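Local atomic coordinates of transketolase (Campylobacter jejuni, PDB entry 3L84), a protein that belongs to the transketolase family of thiamine diphosphate-dependent enzymes, built from two thiamine diphosphate-binding-type domains followed by a smaller C-terminal domain. Residues A[526-536]-A[576-586]; A[539-550]-A[620-630]. All blocks are in the same frame, centred on the assembly; numbering follows the deposited sequence.

Interaction 1: residues A[526-536]-A[576-586]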
loop_
_atom_site.group_PDB
_atom_site.type_symbol
_atom_site.label_atom_id
_atom_site.label_comp_id
_atom_site.label_asym_id
_atom_site.label_seq_id
_atom_site.Cartn_x
_atom_site.Cartn_y
_atom_site.Cartn_z
ATOM N N ALA A 526 -26.754 31.420 -16.216
ATOM C CA ALA A 526 -26.025 30.288 -16.735
ATOM C C ALA A 526 -26.923 29.079 -16.795
ATOM O O ALA A 526 -27.628 28.779 -15.839
ATOM C CB ALA A 526 -24.795 29.993 -15.849
ATOM N N LYS A 527 -26.871 28.391 -17.929
ATOM C CA LYS A 527 -27.572 27.164 -18.148
ATOM C C LYS A 527 -26.736 25.961 -17.725
ATOM O O LYS A 527 -27.301 24.921 -17.366
ATOM C CB LYS A 527 -27.906 27.026 -19.639
ATOM C CG LYS A 527 -28.792 28.142 -20.218
ATOM C CD LYS A 527 -30.152 28.172 -19.529
ATOM C CE LYS A 527 -31.131 29.117 -20.227
ATOM N NZ LYS A 527 -32.536 28.854 -19.787
ATOM N N PHE A 528 -25.414 26.101 -17.815
ATOM C CA PHE A 528 -24.486 25.014 -17.472
ATOM C C PHE A 528 -23.365 25.567 -16.637
ATOM O O PHE A 528 -22.964 26.712 -16.849
ATOM C CB PHE A 528 -23.837 24.407 -18.710
ATOM C CG PHE A 528 -24.803 23.806 -19.666
ATOM C CD1 PHE A 528 -25.539 22.685 -19.319
ATOM C CD2 PHE A 528 -24.971 24.350 -20.929
ATOM C CE1 PHE A 528 -26.434 22.142 -20.210
ATOM C CE2 PHE A 528 -25.878 23.809 -21.823
ATOM C CZ PHE A 528 -26.600 22.703 -21.452
ATOM N N THR A 529 -22.841 24.755 -15.716
ATOM C CA THR A 529 -21.593 25.037 -15.030
ATOM C C THR A 529 -20.662 23.885 -15.299
ATOM O O THR A 529 -21.045 22.738 -15.056
ATOM C CB THR A 529 -21.782 25.262 -13.513
ATOM O OG1 THR A 529 -22.627 26.406 -13.303
ATOM C CG2 THR A 529 -20.451 25.494 -12.810
ATOM N N LEU A 530 -19.467 24.168 -15.817
ATOM C CA LEU A 530 -18.443 23.139 -16.053
ATOM C C LEU A 530 -17.437 23.267 -14.938
ATOM O O LEU A 530 -16.869 24.354 -14.756
ATOM C CB LEU A 530 -17.785 23.354 -17.413
ATOM C CG LEU A 530 -18.685 23.142 -18.657
ATOM C CD1 LEU A 530 -19.718 24.218 -18.922
ATOM C CD2 LEU A 530 -17.773 23.019 -19.871
ATOM N N LEU A 531 -17.275 22.220 -14.171
ATOM C CA LEU A 531 -16.419 22.167 -12.994
ATOM C C LEU A 531 -15.288 21.188 -13.278
ATOM O O LEU A 531 -15.569 20.038 -13.671
ATOM C CB LEU A 531 -17.243 21.705 -11.779
ATOM C CG LEU A 531 -16.510 21.599 -10.462
ATOM C CD1 LEU A 531 -17.426 21.902 -9.283
ATOM C CD2 LEU A 531 -15.874 20.251 -10.322
ATOM N N ALA A 532 -14.042 21.593 -13.049
ATOM C CA ALA A 532 -12.936 20.707 -13.316
ATOM C C ALA A 532 -11.803 21.041 -12.387
ATOM O O ALA A 532 -11.778 22.113 -11.776
ATOM C CB ALA A 532 -12.470 20.833 -14.764
ATOM N N SER A 533 -10.829 20.145 -12.354
ATOM C CA SER A 533 -9.570 20.397 -11.681
ATOM C C SER A 533 -8.400 20.128 -12.635
ATOM O O SER A 533 -8.520 19.434 -13.654
ATOM C CB SER A 533 -9.415 19.516 -10.442
ATOM O OG SER A 533 -9.313 18.155 -10.790
ATOM N N GLY A 534 -7.233 20.630 -12.276
ATOM C CA GLY A 534 -6.008 20.299 -12.931
ATOM C C GLY A 534 -6.056 20.420 -14.427
ATOM O O GLY A 534 -6.543 21.434 -14.971
ATOM N N SER A 535 -5.555 19.402 -15.096
ATOM C CA SER A 535 -5.435 19.361 -16.541
ATOM C C SER A 535 -6.740 19.455 -17.297
ATOM O O SER A 535 -6.692 19.669 -18.506
ATOM C CB SER A 535 -4.671 18.117 -16.988
ATOM O OG SER A 535 -5.281 16.940 -16.441
ATOM N N GLU A 536 -7.889 19.312 -16.646
ATOM C CA GLU A 536 -9.176 19.405 -17.373
ATOM C C GLU A 536 -9.807 20.778 -17.377
ATOM O O GLU A 536 -10.829 20.984 -18.026
ATOM C CB GLU A 536 -10.148 18.335 -16.826
ATOM C CG GLU A 536 -9.825 16.958 -17.343
ATOM C CD GLU A 536 -8.490 16.441 -16.861
ATOM O OE1 GLU A 536 -8.401 16.119 -15.647
ATOM O OE2 GLU A 536 -7.529 16.355 -17.664
ATOM N N LEU A 576 -21.432 29.603 -7.324
ATOM C CA LEU A 576 -20.649 28.869 -8.313
ATOM C C LEU A 576 -21.478 27.934 -9.183
ATOM O O LEU A 576 -21.278 27.870 -10.414
ATOM C CB LEU A 576 -19.562 28.035 -7.644
ATOM C CG LEU A 576 -18.229 28.754 -7.402
ATOM C CD1 LEU A 576 -18.365 30.094 -6.658
ATOM C CD2 LEU A 576 -17.276 27.813 -6.679
ATOM N N LEU A 577 -22.370 27.181 -8.543
ATOM C CA LEU A 577 -22.984 26.011 -9.144
ATOM C C LEU A 577 -24.354 26.344 -9.720
ATOM O O LEU A 577 -25.404 26.090 -9.101
ATOM C CB LEU A 577 -23.050 24.865 -8.119
ATOM C CG LEU A 577 -21.686 24.449 -7.498
ATOM C CD1 LEU A 577 -21.897 23.414 -6.378
ATOM C CD2 LEU A 577 -20.714 23.943 -8.560
ATOM N N LYS A 578 -24.328 26.855 -10.934
ATOM C CA LYS A 578 -25.539 27.315 -11.599
ATOM C C LYS A 578 -26.001 26.359 -12.692
ATOM O O LYS A 578 -25.185 25.751 -13.388
ATOM C CB LYS A 578 -25.274 28.667 -12.244
ATOM C CG LYS A 578 -25.004 29.785 -11.267
ATOM C CD LYS A 578 -26.169 30.061 -10.377
ATOM C CE LYS A 578 -25.957 31.341 -9.575
ATOM N NZ LYS A 578 -27.063 31.496 -8.650
ATOM N N GLY A 579 -27.306 26.224 -12.849
ATOM C CA GLY A 579 -27.860 25.414 -13.925
ATOM C C GLY A 579 -27.514 23.958 -13.760
ATOM O O GLY A 579 -27.455 23.450 -12.628
ATOM N N GLU A 580 -27.293 23.277 -14.878
ATOM C CA GLU A 580 -26.893 21.878 -14.832
ATOM C C GLU A 580 -25.373 21.848 -14.722
ATOM O O GLU A 580 -24.639 22.457 -15.524
ATOM C CB GLU A 580 -27.371 21.186 -16.090
ATOM C CG GLU A 580 -27.218 19.678 -16.075
ATOM C CD GLU A 580 -28.081 19.021 -17.142
ATOM O OE1 GLU A 580 -29.029 18.271 -16.789
ATOM O OE2 GLU A 580 -27.877 19.318 -18.340
ATOM N N VAL A 581 -24.877 21.172 -13.689
ATOM C CA VAL A 581 -23.446 21.182 -13.318
ATOM C C VAL A 581 -22.818 19.896 -13.801
ATOM O O VAL A 581 -23.289 18.811 -13.440
ATOM C CB VAL A 581 -23.282 21.318 -11.807
ATOM C CG1 VAL A 581 -21.789 21.377 -11.432
ATOM C CG2 VAL A 581 -24.031 22.580 -11.262
ATOM N N ILE A 582 -21.772 20.028 -14.610
ATOM C CA ILE A 582 -21.049 18.905 -15.182
ATOM C C ILE A 582 -19.618 18.948 -14.644
ATOM O O ILE A 582 -18.882 19.915 -14.879
ATOM C CB ILE A 582 -21.041 18.904 -16.702
ATOM C CG1 ILE A 582 -22.476 18.953 -17.277
ATOM C CG2 ILE A 582 -20.272 17.683 -17.240
ATOM C CD1 ILE A 582 -22.987 20.326 -17.619
ATOM N N GLY A 583 -19.239 17.894 -13.933
ATOM C CA GLY A 583 -17.873 17.724 -13.441
ATOM C C GLY A 583 -17.017 17.005 -14.458
ATOM O O GLY A 583 -17.501 16.047 -15.094
ATOM N N VAL A 584 -15.795 17.463 -14.691
ATOM C CA VAL A 584 -14.923 16.922 -15.699
ATOM C C VAL A 584 -13.526 16.686 -15.106
ATOM O O VAL A 584 -12.841 17.618 -14.684
ATOM C CB VAL A 584 -14.811 17.906 -16.882
ATOM C CG1 VAL A 584 -13.943 17.299 -17.970
ATOM C CG2 VAL A 584 -16.216 18.322 -17.421
ATOM N N GLU A 585 -13.104 15.421 -15.055
ATOM C CA GLU A 585 -11.810 15.053 -14.503
ATOM C C GLU A 585 -11.329 13.777 -15.179
ATOM O O GLU A 585 -12.101 12.874 -15.390
ATOM C CB GLU A 585 -11.884 14.808 -12.985
ATOM C CG GLU A 585 -11.941 16.048 -12.133
ATOM C CD GLU A 585 -11.761 15.784 -10.640
ATOM O OE1 GLU A 585 -12.122 14.684 -10.106
ATOM O OE2 GLU A 585 -11.316 16.720 -9.975
ATOM N N ALA A 586 -10.027 13.693 -15.405
ATOM C CA ALA A 586 -9.390 12.482 -15.932
ATOM C C ALA A 586 -9.129 11.518 -14.777
ATOM O O ALA A 586 -7.993 11.276 -14.349
ATOM C CB ALA A 586 -8.090 12.810 -16.693
#
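T529 and its neighbours on strand 528-532 pair in parallel with strand 580-584, the two N-to-C directions only 19° apart, in the mixed sheet of the C-terminal domain. The backbone ladder alternates between donors of the two strands: E580 N to K527 O, T529 N to E580 O, I582 N to T529 O, L531 N to I582 O and V584 N to L531 O. The next pair in line, S533 N and V584 O, lies 4.0 Å apart, and both are buried with no hydrogen-bond partner in the model.

A side-chain bond extends the grip ahead of strand 580-584. T529 OG1 donates to K578 O at 2.6 Å, in the carbonyl plane and on a lone pair. With OG1 beside the backbone N (chi1 -62°), T529 leaves CG2 to meet L576 O at 3.5 Å.

Past the strand ends, carboxylates take over. S533 OG gives a 2.6 Å bond to E585 OE2 on its anti side but clear of the carboxylate plane. E536, its chain bent at chi2 (65°), turns back so that OE1 receives A586 N at 2.9 Å from well above the carboxylate plane, while S535 OG holds OE2 on the syn side, likewise out of the plane. Salt bridges from R463 to E585 and from R472 to E536 would offset the negative charge gathered here.

Apolar contacts lie on both faces. F528 CD1 meets I582 CD1 at 3.9 Å; on the other face L531 CD1 touches L577 CD2. The carboxylate oxygen E580 OE2 stands at the edge of the F528 ring, 3.7 Å from CE1.

Strand 554-558 pairs with the far edge of 528-532, and helices 537-549 and 622-629 cover the face carrying L530 and I582.

Interaction 2: residues A[539-550]-A[620-630]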
loop_
_atom_site.group_PDB
_atom_site.type_symbol
_atom_site.label_atom_id
_atom_site.label_comp_id
_atom_site.label_asym_id
_atom_site.label_seq_id
_atom_site.Cartn_x
_atom_site.Cartn_y
_atom_site.Cartn_z
ATOM N N LEU A 539 -9.883 22.391 -20.930
ATOM C CA LEU A 539 -10.910 21.750 -21.761
ATOM C C LEU A 539 -12.277 22.367 -21.473
ATOM O O LEU A 539 -13.082 22.597 -22.391
ATOM C CB LEU A 539 -10.914 20.220 -21.489
ATOM C CG LEU A 539 -12.091 19.465 -22.070
ATOM C CD1 LEU A 539 -12.136 19.483 -23.582
ATOM C CD2 LEU A 539 -12.040 18.008 -21.576
ATOM N N CYS A 540 -12.561 22.605 -20.199
ATOM C CA CYS A 540 -13.832 23.217 -19.818
ATOM C C CYS A 540 -13.927 24.677 -20.251
ATOM O O CYS A 540 -14.985 25.107 -20.691
ATOM C CB CYS A 540 -14.071 23.099 -18.334
ATOM S SG CYS A 540 -14.394 21.394 -17.822
ATOM N N LEU A 541 -12.847 25.447 -20.166
ATOM C CA LEU A 541 -12.887 26.820 -20.661
ATOM C C LEU A 541 -13.194 26.832 -22.175
ATOM O O LEU A 541 -14.030 27.625 -22.656
ATOM C CB LEU A 541 -11.577 27.565 -20.357
ATOM C CG LEU A 541 -11.389 27.906 -18.902
ATOM C CD1 LEU A 541 -9.901 28.270 -18.653
ATOM C CD2 LEU A 541 -12.325 29.032 -18.428
ATOM N N GLU A 542 -12.485 25.995 -22.935
ATOM C CA GLU A 542 -12.680 25.914 -24.372
ATOM C C GLU A 542 -14.071 25.428 -24.704
ATOM O O GLU A 542 -14.703 25.927 -25.644
ATOM C CB GLU A 542 -11.629 25.009 -25.025
ATOM C CG GLU A 542 -10.167 25.528 -24.872
ATOM C CD GLU A 542 -9.767 26.570 -25.894
ATOM O OE1 GLU A 542 -9.521 26.201 -27.055
ATOM O OE2 GLU A 542 -9.664 27.755 -25.514
ATOM N N SER A 543 -14.577 24.468 -23.932
ATOM C CA SER A 543 -15.917 23.948 -24.174
ATOM C C SER A 543 -16.995 24.988 -23.849
ATOM O O SER A 543 -17.975 25.123 -24.575
ATOM C CB SER A 543 -16.174 22.665 -23.391
ATOM O OG SER A 543 -15.276 21.642 -23.823
ATOM N N ALA A 544 -16.784 25.752 -22.784
ATOM C CA ALA A 544 -17.713 26.808 -22.416
ATOM C C ALA A 544 -17.751 27.894 -23.511
ATOM O O ALA A 544 -18.807 28.389 -23.864
ATOM C CB ALA A 544 -17.327 27.415 -21.082
ATOM N N ASN A 545 -16.600 28.209 -24.096
ATOM C CA ASN A 545 -16.540 29.187 -25.210
ATOM C C ASN A 545 -17.343 28.669 -26.403
ATOM O O ASN A 545 -18.083 29.411 -27.041
ATOM C CB ASN A 545 -15.081 29.421 -25.648
ATOM C CG ASN A 545 -14.312 30.289 -24.697
ATOM O OD1 ASN A 545 -14.902 31.038 -23.908
ATOM N ND2 ASN A 545 -12.969 30.190 -24.742
ATOM N N GLU A 546 -17.215 27.384 -26.720
ATOM C CA GLU A 546 -17.998 26.807 -27.792
ATOM C C GLU A 546 -19.504 26.812 -27.475
ATOM O O GLU A 546 -20.322 27.153 -28.334
ATOM C CB GLU A 546 -17.500 25.389 -28.124
ATOM C CG GLU A 546 -18.253 24.691 -29.273
ATOM C CD GLU A 546 -18.116 25.404 -30.609
ATOM O OE1 GLU A 546 -17.118 26.141 -30.781
ATOM O OE2 GLU A 546 -19.003 25.215 -31.485
ATOM N N LEU A 547 -19.873 26.442 -26.251
ATOM C CA LEU A 547 -21.270 26.446 -25.826
ATOM C C LEU A 547 -21.847 27.867 -25.911
ATOM O O LEU A 547 -22.951 28.043 -26.393
ATOM C CB LEU A 547 -21.428 25.855 -24.411
ATOM C CG LEU A 547 -21.316 24.328 -24.254
ATOM C CD1 LEU A 547 -20.983 23.956 -22.836
ATOM C CD2 LEU A 547 -22.593 23.632 -24.691
ATOM N N GLU A 548 -21.078 28.868 -25.506
ATOM C CA GLU A 548 -21.508 30.271 -25.603
ATOM C C GLU A 548 -21.702 30.682 -27.077
ATOM O O GLU A 548 -22.673 31.368 -27.406
ATOM C CB GLU A 548 -20.500 31.181 -24.898
ATOM C CG GLU A 548 -20.466 31.022 -23.391
ATOM C CD GLU A 548 -21.362 31.970 -22.603
ATOM O OE1 GLU A 548 -22.167 32.739 -23.215
ATOM O OE2 GLU A 548 -21.257 31.950 -21.360
ATOM N N LYS A 549 -20.809 30.241 -27.962
ATOM C CA LYS A 549 -20.935 30.528 -29.402
ATOM C C LYS A 549 -22.217 29.881 -29.937
ATOM O O LYS A 549 -22.869 30.451 -30.848
ATOM C CB LYS A 549 -19.681 30.029 -30.135
ATOM C CG LYS A 549 -19.676 30.109 -31.626
ATOM C CD LYS A 549 -18.313 29.645 -32.163
ATOM C CE LYS A 549 -18.230 29.853 -33.687
ATOM N NZ LYS A 549 -16.879 29.504 -34.217
ATOM N N GLN A 550 -22.601 28.728 -29.386
ATOM C CA GLN A 550 -23.850 28.045 -29.736
ATOM C C GLN A 550 -25.102 28.565 -28.993
ATOM O O GLN A 550 -26.188 28.046 -29.206
ATOM C CB GLN A 550 -23.719 26.516 -29.588
ATOM C CG GLN A 550 -22.641 25.914 -30.505
ATOM C CD GLN A 550 -22.461 24.384 -30.393
ATOM O OE1 GLN A 550 -23.420 23.645 -30.212
ATOM N NE2 GLN A 550 -21.221 23.922 -30.565
ATOM N N PHE A 620 -11.672 13.260 -23.964
ATOM C CA PHE A 620 -11.275 14.608 -23.503
ATOM C C PHE A 620 -10.942 15.498 -24.664
ATOM O O PHE A 620 -9.788 15.749 -24.981
ATOM C CB PHE A 620 -10.178 14.518 -22.432
ATOM C CG PHE A 620 -10.659 13.824 -21.191
ATOM C CD1 PHE A 620 -11.364 14.533 -20.228
ATOM C CD2 PHE A 620 -10.494 12.470 -21.016
ATOM C CE1 PHE A 620 -11.880 13.892 -19.119
ATOM C CE2 PHE A 620 -11.021 11.830 -19.918
ATOM C CZ PHE A 620 -11.731 12.539 -18.961
ATOM N N SER A 621 -12.005 15.903 -25.356
ATOM C CA SER A 621 -11.935 16.881 -26.454
ATOM C C SER A 621 -13.122 17.807 -26.329
ATOM O O SER A 621 -14.154 17.437 -25.769
ATOM C CB SER A 621 -11.963 16.217 -27.835
ATOM O OG SER A 621 -13.275 15.753 -28.125
ATOM N N VAL A 622 -12.991 18.993 -26.898
ATOM C CA VAL A 622 -14.085 19.950 -26.866
ATOM C C VAL A 622 -15.328 19.355 -27.545
ATOM O O VAL A 622 -16.455 19.448 -27.034
ATOM C CB VAL A 622 -13.672 21.293 -27.518
ATOM C CG1 VAL A 622 -14.904 22.226 -27.732
ATOM C CG2 VAL A 622 -12.623 21.948 -26.650
ATOM N N SER A 623 -15.173 18.782 -28.728
ATOM C CA SER A 623 -16.340 18.298 -29.462
ATOM C C SER A 623 -17.087 17.230 -28.655
ATOM O O SER A 623 -18.316 17.250 -28.594
ATOM C CB SER A 623 -15.937 17.742 -30.824
ATOM O OG SER A 623 -15.482 18.780 -31.679
ATOM N N LYS A 624 -16.350 16.309 -28.042
ATOM C CA LYS A 624 -17.008 15.225 -27.308
ATOM C C LYS A 624 -17.669 15.734 -26.035
ATOM O O LYS A 624 -18.758 15.299 -25.662
ATOM C CB LYS A 624 -16.047 14.090 -27.012
ATOM C CG LYS A 624 -15.624 13.336 -28.273
ATOM C CD LYS A 624 -14.643 12.252 -27.976
ATOM C CE LYS A 624 -14.298 11.360 -29.160
ATOM N NZ LYS A 624 -13.305 10.299 -28.797
ATOM N N LEU A 625 -16.991 16.646 -25.325
ATOM C CA LEU A 625 -17.564 17.159 -24.105
ATOM C C LEU A 625 -18.801 18.004 -24.384
ATOM O O LEU A 625 -19.812 17.870 -23.719
ATOM C CB LEU A 625 -16.521 17.932 -23.283
ATOM C CG LEU A 625 -17.048 18.578 -22.019
ATOM C CD1 LEU A 625 -17.677 17.568 -21.065
ATOM C CD2 LEU A 625 -15.905 19.328 -21.300
ATOM N N VAL A 626 -18.735 18.842 -25.397
ATOM C CA VAL A 626 -19.916 19.619 -25.776
ATOM C C VAL A 626 -21.084 18.729 -26.185
ATOM O O VAL A 626 -22.212 18.981 -25.804
ATOM C CB VAL A 626 -19.574 20.608 -26.888
ATOM C CG1 VAL A 626 -20.850 21.214 -27.547
ATOM C CG2 VAL A 626 -18.663 21.721 -26.361
ATOM N N ASN A 627 -20.811 17.683 -26.951
ATOM C CA ASN A 627 -21.873 16.719 -27.302
ATOM C C ASN A 627 -22.501 16.060 -26.084
ATOM O O ASN A 627 -23.723 15.896 -26.031
ATOM C CB ASN A 627 -21.356 15.705 -28.327
ATOM C CG ASN A 627 -21.257 16.294 -29.706
ATOM O OD1 ASN A 627 -21.838 17.344 -30.002
ATOM N ND2 ASN A 627 -20.492 15.627 -30.569
ATOM N N PHE A 628 -21.680 15.711 -25.095
ATOM C CA PHE A 628 -22.166 15.156 -23.851
ATOM C C PHE A 628 -23.058 16.167 -23.099
ATOM O O PHE A 628 -24.160 15.827 -22.638
ATOM C CB PHE A 628 -20.963 14.752 -23.008
ATOM C CG PHE A 628 -21.318 14.231 -21.644
ATOM C CD1 PHE A 628 -21.669 12.890 -21.449
ATOM C CD2 PHE A 628 -21.295 15.067 -20.549
ATOM C CE1 PHE A 628 -21.996 12.420 -20.190
ATOM C CE2 PHE A 628 -21.584 14.595 -19.281
ATOM C CZ PHE A 628 -21.949 13.270 -19.087
ATOM N N ILE A 629 -22.597 17.413 -22.988
ATOM C CA ILE A 629 -23.343 18.448 -22.258
ATOM C C ILE A 629 -24.691 18.725 -22.939
ATOM O O ILE A 629 -25.684 18.969 -22.260
ATOM C CB ILE A 629 -22.494 19.707 -22.128
ATOM C CG1 ILE A 629 -21.291 19.410 -21.206
ATOM C CG2 ILE A 629 -23.313 20.906 -21.607
ATOM C CD1 ILE A 629 -20.276 20.515 -21.100
ATOM N N LEU A 630 -24.716 18.669 -24.267
ATOM C CA LEU A 630 -25.940 18.919 -25.064
ATOM C C LEU A 630 -26.768 17.661 -25.256
ATOM O O LEU A 630 -27.749 17.658 -26.012
ATOM C CB LEU A 630 -25.573 19.571 -26.391
ATOM C CG LEU A 630 -24.932 20.961 -26.250
ATOM C CD1 LEU A 630 -24.596 21.612 -27.602
ATOM C CD2 LEU A 630 -25.817 21.953 -25.424
#
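V622 sits as a knob in a hole formed by L539, E542, S543 and E546, where helices 539-549 and 622-629 pack at -60° on the sheet of the C-terminal alpha/beta domain. Its CG2 lies 3.6 Å from E542 CB and faces L539 CD1, CG1 leans to E546 CB, and both methyls rest on S543.

At one end of the seam L539 packs against the N-terminal end of helix 622-629 and the residues before it. With CG anti to the backbone N (chi1 169°), it sends CD1 to within 3.4 Å of S621 C, sets CD2 at the edge of the F620 ring, in its plane, and lays CG against L625 CD2. V626 takes the middle, its CG2 over S543 and its CG1 near L547 CD2. Toward the other end L547 forks: CD1 meets I629 CD1 at 3.9 Å, whereas CD2 lies 3.7 Å from L630 CD2, the two side chains running past each other in opposite directions.

Polar bonds within each segment back up the packing. S621 is the N-cap of helix 622-629, its OG accepting K624 N. Q550 NE2 reaches the anti lone pair of E546 OE2 at 2.7 Å, nearly in the amide plane, while Q550 OE1 rests by L630 CD1. Behind the pair, C540 and I629 face strand 528-532. L539 O is gripped twice, S543 N and S543 OG approaching from opposite faces of its plane, each at 2.8 Å.

In the fold
Both interactions belong to the C-terminal alpha/beta domain, their centres about 11 Å apart. Along the chain their segments alternate: strand 528-532 leads through a short turn into helix 537-549, strand 580-584 follows, and helix 622-629 comes close to the chain's end. Interaction 1 is thus part of the sheet, and interaction 2 is the pair of helices laid over one face of it. The two layers touch directly, L530 CD2 lying 3.6 Å from C540 O and F528 CE1 3.6 Å from I629 CG2. Each helix touches both strands, so the last helix of the chain packs on a strand that lies about 90 residues before it in sequence.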